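Local coordinates for tryptophanyl-tRNA synthetase (Mycoplasma pneumoniae, PDB 2YY5), which catalyses the ATP-dependent attachment of tryptophan to tRNA(Trp), releasing AMP and diphosphate, as a homodimeric class I aminoacyl-tRNA synthetase, at residues B[15-19]-B[213-217]; B[21-25]-B[190-194]; B[143-147]-B[328-333]; B[171-177]-B[335-340]. The protein carries 1 engineered substitution. One frame throughout, in Å; residues are numbered along the deposited sequence.

Interaction 1: B[15-19]-B[213-217]; sequences GKQHL and VIYLD. With SO4 (sulfate ion), chain H.
His18 meets the 213-217 segment first through its CB, which rests 3.4 Å from Val213 CG1 and near the carbonyl oxygen of Ile214. With chi1 at 60°, CG sits between the backbone N and the carbonyl carbon. Farther out, ND1 accepts a weak N-cap bond from Gly20 N at the start of helix 19-26, which suits imidazole to this place. NE2 donates to O3 of a sulfate, probably from the crystallisation liquor, at 3.0 Å in the ring plane; Lys205 of the KMSKS region binds it too. At the backbone, His18 and Tyr215 form a single beta bridge, flanked by two hydrogen bonds, Leu216 N to Gln17 O (2.8 Å) and Leu19 N to Ile214 O (3.0 Å). Tyr215 lies alongside the Lys16 chain, its hydroxyl bonded to Gln210. Next to the bound adenylate analogue, the contact joins the class I HIGH loop, after strand 6-11, to the segment following KMSKS and preceding helix 220-228; Leu216 packs on helix 54-71 and Ile214 on helix 284-308.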
loop_
_atom_site.group_PDB
_atom_site.type_symbol
_atom_site.label_atom_id
_atom_site.label_comp_id
_atom_site.label_asym_id
_atom_site.label_seq_id
_atom_site.Cartn_x
_atom_site.Cartn_y
_atom_site.Cartn_z
ATOM N N GLY B 15 -15.605 17.882 5.910
ATOM C CA GLY B 15 -16.576 18.923 6.186
ATOM C C GLY B 15 -15.935 19.933 7.107
ATOM O O GLY B 15 -16.530 20.946 7.459
ATOM N N LYS B 16 -14.698 19.645 7.493
ATOM C CA LYS B 16 -13.937 20.503 8.386
ATOM C C LYS B 16 -12.945 21.383 7.645
ATOM O O LYS B 16 -12.040 21.950 8.261
ATOM C CB LYS B 16 -13.180 19.664 9.417
ATOM C CG LYS B 16 -13.647 19.855 10.851
ATOM C CD LYS B 16 -14.637 18.787 11.304
ATOM C CE LYS B 16 -14.892 18.920 12.804
ATOM N NZ LYS B 16 -15.530 17.728 13.417
ATOM N N GLN B 17 -13.100 21.485 6.328
ATOM C CA GLN B 17 -12.225 22.335 5.526
ATOM C C GLN B 17 -12.267 23.724 6.184
ATOM O O GLN B 17 -13.352 24.286 6.388
ATOM C CB GLN B 17 -12.753 22.404 4.094
ATOM C CG GLN B 17 -11.695 22.294 3.014
ATOM C CD GLN B 17 -10.977 20.958 3.025
ATOM O OE1 GLN B 17 -9.780 20.897 3.296
ATOM N NE2 GLN B 17 -11.705 19.882 2.735
ATOM N N HIS B 18 -11.098 24.272 6.520
ATOM C CA HIS B 18 -11.018 25.575 7.188
ATOM C C HIS B 18 -10.105 26.606 6.513
ATOM O O HIS B 18 -9.435 26.305 5.523
ATOM C CB HIS B 18 -10.559 25.369 8.631
ATOM C CG HIS B 18 -9.219 24.709 8.750
ATOM N ND1 HIS B 18 -8.057 25.289 8.290
ATOM C CD2 HIS B 18 -8.857 23.514 9.277
ATOM C CE1 HIS B 18 -7.037 24.485 8.528
ATOM N NE2 HIS B 18 -7.495 23.399 9.127
ATOM N N LEU B 19 -10.091 27.818 7.075
ATOM C CA LEU B 19 -9.286 28.942 6.585
ATOM C C LEU B 19 -7.787 28.641 6.501
ATOM O O LEU B 19 -7.074 29.242 5.699
ATOM C CB LEU B 19 -9.480 30.157 7.489
ATOM C CG LEU B 19 -10.213 31.397 6.981
ATOM C CD1 LEU B 19 -10.025 32.509 7.998
ATOM C CD2 LEU B 19 -9.666 31.837 5.640
ATOM N N VAL B 213 -11.546 27.347 15.122
ATOM C CA VAL B 213 -11.437 27.095 13.689
ATOM C C VAL B 213 -12.545 27.758 12.871
ATOM O O VAL B 213 -13.727 27.627 13.187
ATOM C CB VAL B 213 -11.461 25.574 13.395
ATOM C CG1 VAL B 213 -11.464 25.320 11.890
ATOM C CG2 VAL B 213 -10.263 24.900 14.053
ATOM N N ILE B 214 -12.155 28.476 11.821
ATOM C CA ILE B 214 -13.132 29.115 10.949
ATOM C C ILE B 214 -13.343 28.146 9.788
ATOM O O ILE B 214 -12.476 28.030 8.926
ATOM C CB ILE B 214 -12.610 30.466 10.383
ATOM C CG1 ILE B 214 -12.268 31.427 11.527
ATOM C CG2 ILE B 214 -13.649 31.074 9.449
ATOM C CD1 ILE B 214 -13.441 31.771 12.419
ATOM N N TYR B 215 -14.468 27.435 9.780
ATOM C CA TYR B 215 -14.756 26.478 8.713
ATOM C C TYR B 215 -15.230 27.213 7.471
ATOM O O TYR B 215 -15.881 28.255 7.567
ATOM C CB TYR B 215 -15.828 25.471 9.148
ATOM C CG TYR B 215 -15.446 24.646 10.358
ATOM C CD1 TYR B 215 -14.336 23.798 10.329
ATOM C CD2 TYR B 215 -16.171 24.741 11.546
ATOM C CE1 TYR B 215 -13.955 23.067 11.456
ATOM C CE2 TYR B 215 -15.798 24.019 12.677
ATOM C CZ TYR B 215 -14.691 23.188 12.625
ATOM O OH TYR B 215 -14.319 22.493 13.750
ATOM N N LEU B 216 -14.902 26.669 6.306
ATOM C CA LEU B 216 -15.299 27.277 5.046
ATOM C C LEU B 216 -16.819 27.291 4.859
ATOM O O LEU B 216 -17.348 28.101 4.106
ATOM C CB LEU B 216 -14.600 26.556 3.884
ATOM C CG LEU B 216 -13.272 27.196 3.446
ATOM C CD1 LEU B 216 -12.486 27.676 4.650
ATOM C CD2 LEU B 216 -12.466 26.208 2.634
ATOM N N ASP B 217 -17.520 26.403 5.560
ATOM C CA ASP B 217 -18.973 26.348 5.469
ATOM C C ASP B 217 -19.626 26.871 6.751
ATOM O O ASP B 217 -20.714 26.441 7.137
ATOM C CB ASP B 217 -19.450 24.919 5.195
ATOM C CG ASP B 217 -19.126 23.963 6.326
ATOM O OD1 ASP B 217 -19.033 24.410 7.488
ATOM O OD2 ASP B 217 -18.983 22.752 6.052
HETATM S S SO4 H . -5.776 19.916 8.767
HETATM O O1 SO4 H . -4.311 19.863 8.671
HETATM O O2 SO4 H . -6.305 18.550 8.987
HETATM O O3 SO4 H . -6.155 20.802 9.886
HETATM O O4 SO4 H . -6.330 20.436 7.512
HETATM O O HOH W 1 -15.858 23.450 5.877
#

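Interaction 2: B[21-25]-B[190-194]; sequences NYLGV and TNRIM. With WSA (5'-O-[(L-tryptophylamino)sulfonyl]adenosine), chain J.
Thr190 and Leu23 supply the polar bond of this contact: Thr190 OG1 donates to Leu23 O at 2.7 Å, coming from above the carbonyl plane, 56° out of it. Chi1 of Thr190 (70°) places OG1 between its own backbone N and carbonyl carbon, which brings the hydroxyl to the helix while the methyl CG2 passes alongside Leu23 CG. Threonine fits here, since it offers both a proton and a methyl.

The apolar contacts centre on Leu23. Its CB lies 3.4 Å from Ile193 CD1 and 3.8 Å from Thr190 CB, and the leucine side chain crosses each of the other two at about a right angle.

Ligand contacts form the third group. Ile193 N donates to N1 of the bound tryptophanyl-sulfamoyl adenosine (WSA), an analogue of the tryptophanyl-adenylate intermediate, at 2.7 Å, and the adenine N6 donates to Ile193 O (2.9 Å), so one residue's backbone reads both groups that distinguish adenine. Next along the ring from C2, WSA N3 has Gly24 CA within 3.5 Å; with no side chain, this turn of the helix can lie directly against the purine. Val25 CG1 approaches the ribose at O3'.

The adenine is held between helix 19-26 and the loop after strand 183-185. Helix 246-259 packs against Leu23 and Thr190 through Ala257 and against Ile193 through Ile254, and Ile193 is backbone-bonded to Met203 of the KMSKS region.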
loop_
_atom_site.group_PDB
_atom_site.type_symbol
_atom_site.label_atom_id
_atom_site.label_comp_id
_atom_site.label_asym_id
_atom_site.label_seq_id
_atom_site.Cartn_x
_atom_site.Cartn_y
_atom_site.Cartn_z
ATOM N N ASN B 21 -6.553 25.917 5.515
ATOM C CA ASN B 21 -6.432 25.233 4.230
ATOM C C ASN B 21 -6.519 26.229 3.084
ATOM O O ASN B 21 -5.725 26.166 2.138
ATOM C CB ASN B 21 -7.544 24.201 4.064
ATOM C CG ASN B 21 -7.568 23.186 5.185
ATOM O OD1 ASN B 21 -6.559 22.541 5.470
ATOM N ND2 ASN B 21 -8.725 23.034 5.825
ATOM N N TYR B 22 -7.481 27.150 3.180
ATOM C CA TYR B 22 -7.684 28.151 2.138
ATOM C C TYR B 22 -6.440 29.020 1.983
ATOM O O TYR B 22 -5.869 29.132 0.898
ATOM C CB TYR B 22 -8.892 29.054 2.451
ATOM C CG TYR B 22 -9.172 30.050 1.338
ATOM C CD1 TYR B 22 -9.800 29.646 0.159
ATOM C CD2 TYR B 22 -8.716 31.371 1.419
ATOM C CE1 TYR B 22 -9.957 30.521 -0.917
ATOM C CE2 TYR B 22 -8.867 32.257 0.344
ATOM C CZ TYR B 22 -9.489 31.817 -0.820
ATOM O OH TYR B 22 -9.626 32.651 -1.898
ATOM N N LEU B 23 -6.024 29.627 3.083
ATOM C CA LEU B 23 -4.864 30.491 3.068
ATOM C C LEU B 23 -3.570 29.712 2.835
ATOM O O LEU B 23 -2.632 30.219 2.208
ATOM C CB LEU B 23 -4.806 31.288 4.383
ATOM C CG LEU B 23 -5.385 32.719 4.358
ATOM C CD1 LEU B 23 -6.507 32.829 3.339
ATOM C CD2 LEU B 23 -5.879 33.114 5.747
ATOM N N GLY B 24 -3.528 28.472 3.309
ATOM C CA GLY B 24 -2.325 27.680 3.143
ATOM C C GLY B 24 -1.953 27.323 1.717
ATOM O O GLY B 24 -0.772 27.368 1.356
ATOM N N VAL B 25 -2.948 26.973 0.903
ATOM C CA VAL B 25 -2.697 26.560 -0.475
ATOM C C VAL B 25 -3.757 26.963 -1.485
ATOM O O VAL B 25 -3.427 27.391 -2.584
ATOM C CB VAL B 25 -2.536 25.020 -0.576
ATOM C CG1 VAL B 25 -1.265 24.586 0.113
ATOM C CG2 VAL B 25 -3.735 24.323 0.063
ATOM N N THR B 190 1.140 33.202 4.984
ATOM C CA THR B 190 0.074 32.326 5.472
ATOM C C THR B 190 0.353 30.819 5.553
ATOM O O THR B 190 -0.581 30.011 5.538
ATOM C CB THR B 190 -1.196 32.514 4.598
ATOM O OG1 THR B 190 -0.960 31.968 3.295
ATOM C CG2 THR B 190 -1.538 33.995 4.442
ATOM N N ASN B 191 1.614 30.430 5.666
ATOM C CA ASN B 191 1.936 29.008 5.706
ATOM C C ASN B 191 1.435 28.286 6.953
ATOM O O ASN B 191 1.465 27.055 7.024
ATOM C CB ASN B 191 3.446 28.820 5.572
ATOM C CG ASN B 191 4.200 29.390 6.744
ATOM O OD1 ASN B 191 4.251 28.782 7.817
ATOM N ND2 ASN B 191 4.783 30.573 6.557
ATOM N N ARG B 192 0.946 29.033 7.933
ATOM C CA ARG B 192 0.483 28.392 9.152
ATOM C C ARG B 192 -0.493 29.256 9.943
ATOM O O ARG B 192 -0.096 29.957 10.866
ATOM C CB ARG B 192 1.701 28.039 10.017
ATOM C CG ARG B 192 1.395 27.233 11.265
ATOM C CD ARG B 192 2.575 27.243 12.229
ATOM N NE ARG B 192 2.260 26.566 13.487
ATOM C CZ ARG B 192 2.829 26.856 14.654
ATOM N NH1 ARG B 192 2.483 26.185 15.747
ATOM N NH2 ARG B 192 3.735 27.826 14.732
ATOM N N ILE B 193 -1.771 29.214 9.583
ATOM C CA ILE B 193 -2.774 29.994 10.302
ATOM C C ILE B 193 -2.998 29.360 11.677
ATOM O O ILE B 193 -3.125 28.134 11.796
ATOM C CB ILE B 193 -4.121 30.058 9.530
ATOM C CG1 ILE B 193 -3.978 30.981 8.322
ATOM C CG2 ILE B 193 -5.235 30.571 10.436
ATOM C CD1 ILE B 193 -3.157 30.389 7.213
ATOM N N MET B 194 -3.044 30.196 12.712
ATOM C CA MET B 194 -3.223 29.709 14.076
ATOM C C MET B 194 -4.678 29.600 14.539
ATOM O O MET B 194 -5.580 30.222 13.985
ATOM C CB MET B 194 -2.439 30.594 15.046
ATOM C CG MET B 194 -0.977 30.809 14.659
ATOM S SD MET B 194 -0.033 29.281 14.412
ATOM C CE MET B 194 1.446 29.970 13.591
HETATM C CD2 WSA J . -0.530 15.897 -0.095
HETATM C CE3 WSA J . -0.230 17.249 -0.217
HETATM C CZ3 WSA J . 0.738 17.657 -1.127
HETATM C CH2 WSA J . 1.401 16.714 -1.908
HETATM C CZ2 WSA J . 1.100 15.364 -1.783
HETATM C CE2 WSA J . 0.131 14.957 -0.872
HETATM N N11 WSA J . -0.366 13.762 -0.562
HETATM C CD1 WSA J . -1.307 13.902 0.367
HETATM C CG WSA J . -1.441 15.189 0.681
HETATM C CB WSA J . -2.427 15.771 1.692
HETATM C CA WSA J . -1.703 16.465 2.848
HETATM N NH3 WSA J . -0.799 15.527 3.527
HETATM C C WSA J . -2.746 16.985 3.841
HETATM O O WSA J . -3.295 16.213 4.620
HETATM N NS WSA J . -3.019 18.285 3.809
HETATM S S WSA J . -4.469 18.574 4.498
HETATM O O1S WSA J . -5.546 17.838 3.758
HETATM O O2S WSA J . -4.466 18.108 5.924
HETATM O "O5'" WSA J . -4.672 19.990 4.415
HETATM C "C5'" WSA J . -4.551 20.621 3.136
HETATM C "C4'" WSA J . -3.499 21.733 3.076
HETATM O "O4'" WSA J . -3.784 22.728 4.075
HETATM C "C3'" WSA J . -2.069 21.251 3.335
HETATM O "O3'" WSA J . -1.163 21.949 2.476
HETATM C "C2'" WSA J . -1.849 21.689 4.782
HETATM O "O2'" WSA J . -0.451 21.884 5.018
HETATM C "C1'" WSA J . -2.543 23.048 4.720
HETATM N N9 WSA J . -2.808 23.547 6.091
HETATM C C8 WSA J . -3.437 22.860 7.042
HETATM N N7 WSA J . -3.563 23.615 8.131
HETATM C C5 WSA J . -3.007 24.797 7.869
HETATM C C4 WSA J . -2.518 24.748 6.571
HETATM N N3 WSA J . -1.903 25.829 6.064
HETATM C C2 WSA J . -1.765 26.928 6.787
HETATM N N1 WSA J . -2.223 27.005 8.024
HETATM C C6 WSA J . -2.847 25.965 8.595
HETATM N N6 WSA J . -3.322 26.052 9.838
#

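Interaction 3: B[143-147]-B[328-333]; sequences ILLYQ and TARTTL
Thr332 and Leu145 make the polar part of the contact. Thr332 OG1 stands 2.7 Å from Leu145 O and 3.0 Å from Thr328 O one helical turn back; its single proton can serve either. Chi1 of -52° sets this hydroxyl beside the backbone N, while CG2, anti to that N, reaches toward Leu144 O. Threonine suits the spot by offering a hydroxyl to the Leu145 carbonyl and a methyl to the same turn.

The apolar contacts come from Leu145 and Tyr146. Leu145 CD2 lies on Ala329 CB at 3.7 Å and reaches Leu333 CB at 4.3 Å; a small alanine lets the leucine come close to the helix backbone. The Tyr146 ring meets Ala329 CB obliquely (4.1 Å from CE1) and crosses Thr328 at about a right angle. Its hydroxyl bonds His89.

Here the end of helix 131-144 is joined to helix 311-340. Leu145 and Leu333 also touch helix 87-98, and Tyr146 extends to Leu8 on strand 6-11, Phe39 on strand 37-42 and Phe81 on strand 78-82.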
loop_
_atom_site.group_PDB
_atom_site.type_symbol
_atom_site.label_atom_id
_atom_site.label_comp_id
_atom_site.label_asym_id
_atom_site.label_seq_id
_atom_site.Cartn_x
_atom_site.Cartn_y
_atom_site.Cartn_z
ATOM N N ILE B 143 3.670 12.469 -4.869
ATOM C CA ILE B 143 4.538 13.516 -5.389
ATOM C C ILE B 143 5.326 13.012 -6.593
ATOM O O ILE B 143 5.170 13.512 -7.706
ATOM C CB ILE B 143 5.557 13.984 -4.333
ATOM C CG1 ILE B 143 4.835 14.474 -3.075
ATOM C CG2 ILE B 143 6.419 15.089 -4.907
ATOM C CD1 ILE B 143 5.767 14.661 -1.892
ATOM N N LEU B 144 6.162 12.007 -6.354
ATOM C CA LEU B 144 7.017 11.436 -7.385
ATOM C C LEU B 144 6.350 10.895 -8.648
ATOM O O LEU B 144 7.010 10.725 -9.673
ATOM C CB LEU B 144 7.909 10.361 -6.762
ATOM C CG LEU B 144 9.189 10.834 -6.053
ATOM C CD1 LEU B 144 9.351 12.336 -6.185
ATOM C CD2 LEU B 144 9.149 10.429 -4.602
ATOM N N LEU B 145 5.052 10.622 -8.585
ATOM C CA LEU B 145 4.341 10.108 -9.753
ATOM C C LEU B 145 4.271 11.165 -10.853
ATOM O O LEU B 145 4.211 10.842 -12.038
ATOM C CB LEU B 145 2.915 9.708 -9.376
ATOM C CG LEU B 145 2.528 8.232 -9.417
ATOM C CD1 LEU B 145 1.055 8.095 -9.012
ATOM C CD2 LEU B 145 2.776 7.671 -10.814
ATOM N N TYR B 146 4.269 12.430 -10.450
ATOM C CA TYR B 146 4.180 13.528 -11.399
ATOM C C TYR B 146 5.496 14.291 -11.564
ATOM O O TYR B 146 5.555 15.270 -12.313
ATOM C CB TYR B 146 3.047 14.470 -10.974
ATOM C CG TYR B 146 1.727 13.750 -10.875
ATOM C CD1 TYR B 146 0.954 13.509 -12.014
ATOM C CD2 TYR B 146 1.310 13.192 -9.665
ATOM C CE1 TYR B 146 -0.196 12.713 -11.953
ATOM C CE2 TYR B 146 0.163 12.394 -9.591
ATOM C CZ TYR B 146 -0.582 12.154 -10.739
ATOM O OH TYR B 146 -1.681 11.328 -10.682
ATOM N N GLN B 147 6.541 13.836 -10.871
ATOM C CA GLN B 147 7.861 14.455 -10.962
ATOM C C GLN B 147 7.781 15.975 -11.004
ATOM O O GLN B 147 8.403 16.600 -11.851
ATOM C CB GLN B 147 8.563 13.979 -12.230
ATOM C CG GLN B 147 9.015 12.532 -12.215
ATOM C CD GLN B 147 10.049 12.267 -11.148
ATOM O OE1 GLN B 147 9.778 11.581 -10.159
ATOM N NE2 GLN B 147 11.244 12.820 -11.334
ATOM N N THR B 328 0.451 11.362 -17.225
ATOM C CA THR B 328 1.822 11.423 -16.743
ATOM C C THR B 328 2.122 10.384 -15.652
ATOM O O THR B 328 3.267 9.965 -15.494
ATOM C CB THR B 328 2.197 12.853 -16.259
ATOM O OG1 THR B 328 2.840 12.781 -14.981
ATOM C CG2 THR B 328 0.970 13.741 -16.186
ATOM N N ALA B 329 1.099 9.945 -14.922
ATOM C CA ALA B 329 1.298 8.939 -13.877
ATOM C C ALA B 329 1.754 7.598 -14.464
ATOM O O ALA B 329 2.640 6.938 -13.908
ATOM C CB ALA B 329 0.013 8.737 -13.074
ATOM N N ARG B 330 1.149 7.185 -15.577
ATOM C CA ARG B 330 1.529 5.917 -16.187
ATOM C C ARG B 330 2.960 5.981 -16.696
ATOM O O ARG B 330 3.739 5.041 -16.498
ATOM C CB ARG B 330 0.583 5.549 -17.333
ATOM C CG ARG B 330 -0.880 5.598 -16.942
ATOM C CD ARG B 330 -1.696 4.527 -17.627
ATOM N NE ARG B 330 -3.124 4.838 -17.583
ATOM C CZ ARG B 330 -4.095 3.981 -17.888
ATOM N NH1 ARG B 330 -5.362 4.365 -17.823
ATOM N NH2 ARG B 330 -3.809 2.736 -18.242
ATOM N N THR B 331 3.312 7.092 -17.338
ATOM C CA THR B 331 4.657 7.258 -17.871
ATOM C C THR B 331 5.705 7.095 -16.783
ATOM O O THR B 331 6.694 6.393 -16.967
ATOM C CB THR B 331 4.851 8.643 -18.521
ATOM O OG1 THR B 331 4.018 8.747 -19.679
ATOM C CG2 THR B 331 6.307 8.838 -18.935
ATOM N N THR B 332 5.483 7.745 -15.650
ATOM C CA THR B 332 6.417 7.682 -14.538
ATOM C C THR B 332 6.497 6.293 -13.924
ATOM O O THR B 332 7.592 5.753 -13.756
ATOM C CB THR B 332 6.027 8.684 -13.444
ATOM O OG1 THR B 332 5.863 9.979 -14.031
ATOM C CG2 THR B 332 7.103 8.753 -12.362
ATOM N N LEU B 333 5.344 5.713 -13.593
ATOM C CA LEU B 333 5.308 4.384 -12.986
ATOM C C LEU B 333 6.012 3.357 -13.869
ATOM O O LEU B 333 6.717 2.480 -13.375
ATOM C CB LEU B 333 3.862 3.946 -12.729
ATOM C CG LEU B 333 3.690 2.548 -12.121
ATOM C CD1 LEU B 333 4.528 2.428 -10.855
ATOM C CD2 LEU B 333 2.221 2.290 -11.811
#

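Interaction 4: B[171-177]-B[335-340]; sequences IQKKFKL and LFYDGF
Phe340 N donates to Phe336 O at 2.7 Å, a backbone bond within helix 335-340 that spaces two phenylalanines one turn apart, both with rings reaching the 171-177 segment. No hydrogen bond crosses between the segments, so packing carries the contact.

The rings of Phe175 and Phe340 form a face-to-face stack, with centroids 4.0 Å apart and planes inclined by 12°. In both residues CG stands roughly anti to the carbonyl carbon, and from there the rings meet between the helices. The opposite face of Phe175 is covered by Lys174 CG, so this flat ring is sandwiched. Ile171 CD1 meets the edge of the Phe340 ring, 3.8 Å from CZ.

Leu177 divides its two methyls. CD2 sits over the face of Phe336, 3.7 Å from the ring centroid and 13° off the normal, in a CH-pi contact, and it also approaches the edge of Phe340. CD1 comes down on the helix backbone, 3.9 Å from Gly339 CA, where the absence of a side chain lets a branched leucine lie against the main chain.

The axes of the short helical segments 171-175 and 335-340 approach to 10.9 Å at an angle of 47°. Helix 87-98 borders the same core, Met96 on Ile171, Met92 on Phe336 and Leu95 on Phe340, while Pro54 and Phe52 of the second subunit pack on Phe175 and Phe340.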
loop_
_atom_site.group_PDB
_atom_site.type_symbol
_atom_site.label_atom_id
_atom_site.label_comp_id
_atom_site.label_asym_id
_atom_site.label_seq_id
_atom_site.Cartn_x
_atom_site.Cartn_y
_atom_site.Cartn_z
ATOM N N ILE B 171 15.980 5.903 -3.679
ATOM C CA ILE B 171 15.592 5.218 -4.924
ATOM C C ILE B 171 16.602 5.488 -6.052
ATOM O O ILE B 171 16.996 4.588 -6.801
ATOM C CB ILE B 171 14.190 5.699 -5.421
ATOM C CG1 ILE B 171 13.108 5.396 -4.377
ATOM C CG2 ILE B 171 13.853 5.061 -6.761
ATOM C CD1 ILE B 171 12.906 3.942 -4.101
ATOM N N GLN B 172 17.007 6.746 -6.167
ATOM C CA GLN B 172 17.957 7.180 -7.184
ATOM C C GLN B 172 19.313 6.503 -7.014
ATOM O O GLN B 172 19.928 6.051 -7.977
ATOM C CB GLN B 172 18.102 8.699 -7.082
ATOM C CG GLN B 172 19.065 9.358 -8.026
ATOM C CD GLN B 172 18.892 10.867 -8.008
ATOM O OE1 GLN B 172 19.059 11.515 -6.969
ATOM N NE2 GLN B 172 18.539 11.435 -9.159
ATOM N N LYS B 173 19.777 6.433 -5.776
ATOM C CA LYS B 173 21.066 5.830 -5.498
ATOM C C LYS B 173 21.063 4.349 -5.844
ATOM O O LYS B 173 21.898 3.895 -6.616
ATOM C CB LYS B 173 21.426 6.035 -4.020
ATOM C CG LYS B 173 22.902 5.862 -3.675
ATOM C CD LYS B 173 23.165 6.425 -2.287
ATOM C CE LYS B 173 24.652 6.504 -1.938
ATOM N NZ LYS B 173 25.313 5.178 -1.901
ATOM N N LYS B 174 20.104 3.607 -5.293
ATOM C CA LYS B 174 20.016 2.172 -5.524
ATOM C C LYS B 174 19.607 1.708 -6.910
ATOM O O LYS B 174 20.212 0.779 -7.454
ATOM C CB LYS B 174 19.073 1.522 -4.515
ATOM C CG LYS B 174 18.853 0.041 -4.802
ATOM C CD LYS B 174 18.011 -0.636 -3.759
ATOM C CE LYS B 174 17.808 -2.093 -4.119
ATOM N NZ LYS B 174 19.100 -2.771 -4.404
ATOM N N PHE B 175 18.580 2.324 -7.485
ATOM C CA PHE B 175 18.114 1.897 -8.803
ATOM C C PHE B 175 18.644 2.728 -9.969
ATOM O O PHE B 175 18.336 2.441 -11.125
ATOM C CB PHE B 175 16.579 1.861 -8.834
ATOM C CG PHE B 175 15.971 1.024 -7.741
ATOM C CD1 PHE B 175 15.629 1.594 -6.515
ATOM C CD2 PHE B 175 15.753 -0.342 -7.928
ATOM C CE1 PHE B 175 15.076 0.814 -5.486
ATOM C CE2 PHE B 175 15.201 -1.130 -6.908
ATOM C CZ PHE B 175 14.862 -0.549 -5.684
ATOM N N LYS B 176 19.453 3.738 -9.666
ATOM C CA LYS B 176 20.034 4.597 -10.696
ATOM C C LYS B 176 18.924 5.081 -11.611
ATOM O O LYS B 176 19.060 5.095 -12.835
ATOM C CB LYS B 176 21.085 3.831 -11.508
ATOM C CG LYS B 176 22.204 3.215 -10.664
ATOM C CD LYS B 176 22.811 4.229 -9.693
ATOM C CE LYS B 176 24.028 3.670 -8.964
ATOM N NZ LYS B 176 24.490 4.573 -7.869
ATOM N N LEU B 177 17.823 5.471 -10.984
ATOM C CA LEU B 177 16.647 5.960 -11.674
ATOM C C LEU B 177 16.752 7.480 -11.783
ATOM O O LEU B 177 17.001 8.153 -10.791
ATOM C CB LEU B 177 15.416 5.563 -10.859
ATOM C CG LEU B 177 14.105 5.179 -11.538
ATOM C CD1 LEU B 177 14.358 4.253 -12.712
ATOM C CD2 LEU B 177 13.208 4.503 -10.507
ATOM N N LEU B 335 8.488 3.848 -15.902
ATOM C CA LEU B 335 9.922 4.006 -15.797
ATOM C C LEU B 335 10.427 3.400 -14.493
ATOM O O LEU B 335 11.509 2.810 -14.463
ATOM C CB LEU B 335 10.293 5.491 -15.926
ATOM C CG LEU B 335 10.321 6.067 -17.360
ATOM C CD1 LEU B 335 9.673 5.103 -18.364
ATOM C CD2 LEU B 335 9.609 7.413 -17.379
ATOM N N PHE B 336 9.649 3.536 -13.417
ATOM C CA PHE B 336 10.046 2.957 -12.137
ATOM C C PHE B 336 10.031 1.440 -12.250
ATOM O O PHE B 336 10.891 0.755 -11.684
ATOM C CB PHE B 336 9.100 3.375 -11.011
ATOM C CG PHE B 336 9.503 4.646 -10.321
ATOM C CD1 PHE B 336 9.548 4.709 -8.933
ATOM C CD2 PHE B 336 9.810 5.792 -11.059
ATOM C CE1 PHE B 336 9.889 5.898 -8.283
ATOM C CE2 PHE B 336 10.151 6.982 -10.423
ATOM C CZ PHE B 336 10.189 7.035 -9.029
ATOM N N TYR B 337 9.048 0.922 -12.981
ATOM C CA TYR B 337 8.935 -0.513 -13.170
ATOM C C TYR B 337 10.215 -1.006 -13.813
ATOM O O TYR B 337 10.759 -2.029 -13.406
ATOM C CB TYR B 337 7.724 -0.859 -14.045
ATOM C CG TYR B 337 6.537 -1.360 -13.247
ATOM C CD1 TYR B 337 6.105 -0.681 -12.104
ATOM C CD2 TYR B 337 5.848 -2.509 -13.627
ATOM C CE1 TYR B 337 5.020 -1.137 -11.360
ATOM C CE2 TYR B 337 4.758 -2.970 -12.886
ATOM C CZ TYR B 337 4.352 -2.276 -11.755
ATOM O OH TYR B 337 3.279 -2.717 -11.021
ATOM N N ASP B 338 10.706 -0.276 -14.809
ATOM C CA ASP B 338 11.941 -0.683 -15.466
ATOM C C ASP B 338 13.073 -0.754 -14.464
ATOM O O ASP B 338 13.763 -1.767 -14.377
ATOM C CB ASP B 338 12.323 0.288 -16.575
ATOM C CG ASP B 338 11.736 -0.103 -17.906
ATOM O OD1 ASP B 338 10.607 0.336 -18.210
ATOM O OD2 ASP B 338 12.405 -0.863 -18.641
ATOM N N GLY B 339 13.248 0.328 -13.706
ATOM C CA GLY B 339 14.298 0.392 -12.705
ATOM C C GLY B 339 14.188 -0.640 -11.598
ATOM O O GLY B 339 15.201 -1.152 -11.126
ATOM N N PHE B 340 12.962 -0.947 -11.183
ATOM C CA PHE B 340 12.724 -1.929 -10.131
ATOM C C PHE B 340 12.792 -3.375 -10.624
ATOM O O PHE B 340 13.096 -4.294 -9.854
ATOM C CB PHE B 340 11.361 -1.670 -9.479
ATOM C CG PHE B 340 11.391 -0.612 -8.415
ATOM C CD1 PHE B 340 11.721 0.703 -8.730
ATOM C CD2 PHE B 340 11.112 -0.936 -7.089
ATOM C CE1 PHE B 340 11.777 1.675 -7.746
ATOM C CE2 PHE B 340 11.165 0.028 -6.098
ATOM C CZ PHE B 340 11.500 1.340 -6.427
#

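How the interactions relate
The four contacts fall into two groups. Interactions 1 and 2 touch, their centres 12 Å apart, and 2 is nested along the chain inside the loop closed by 1; together they bring the HIGH region and helix 19-26 against loops that follow strand 183-185, around the adenosine end of WSA. Interactions 3 and 4, with centres 13 Å apart, both use helix 311-340, which packs on helices 131-144 and 158-175 in turn, near the second subunit. Their segments alternate with each other and with those of 1 and 2, since their second segments come last in the chain. Interaction 1 lies across the chain's centre from both, so the C-terminal helix returns to parts remote from the adenosine site.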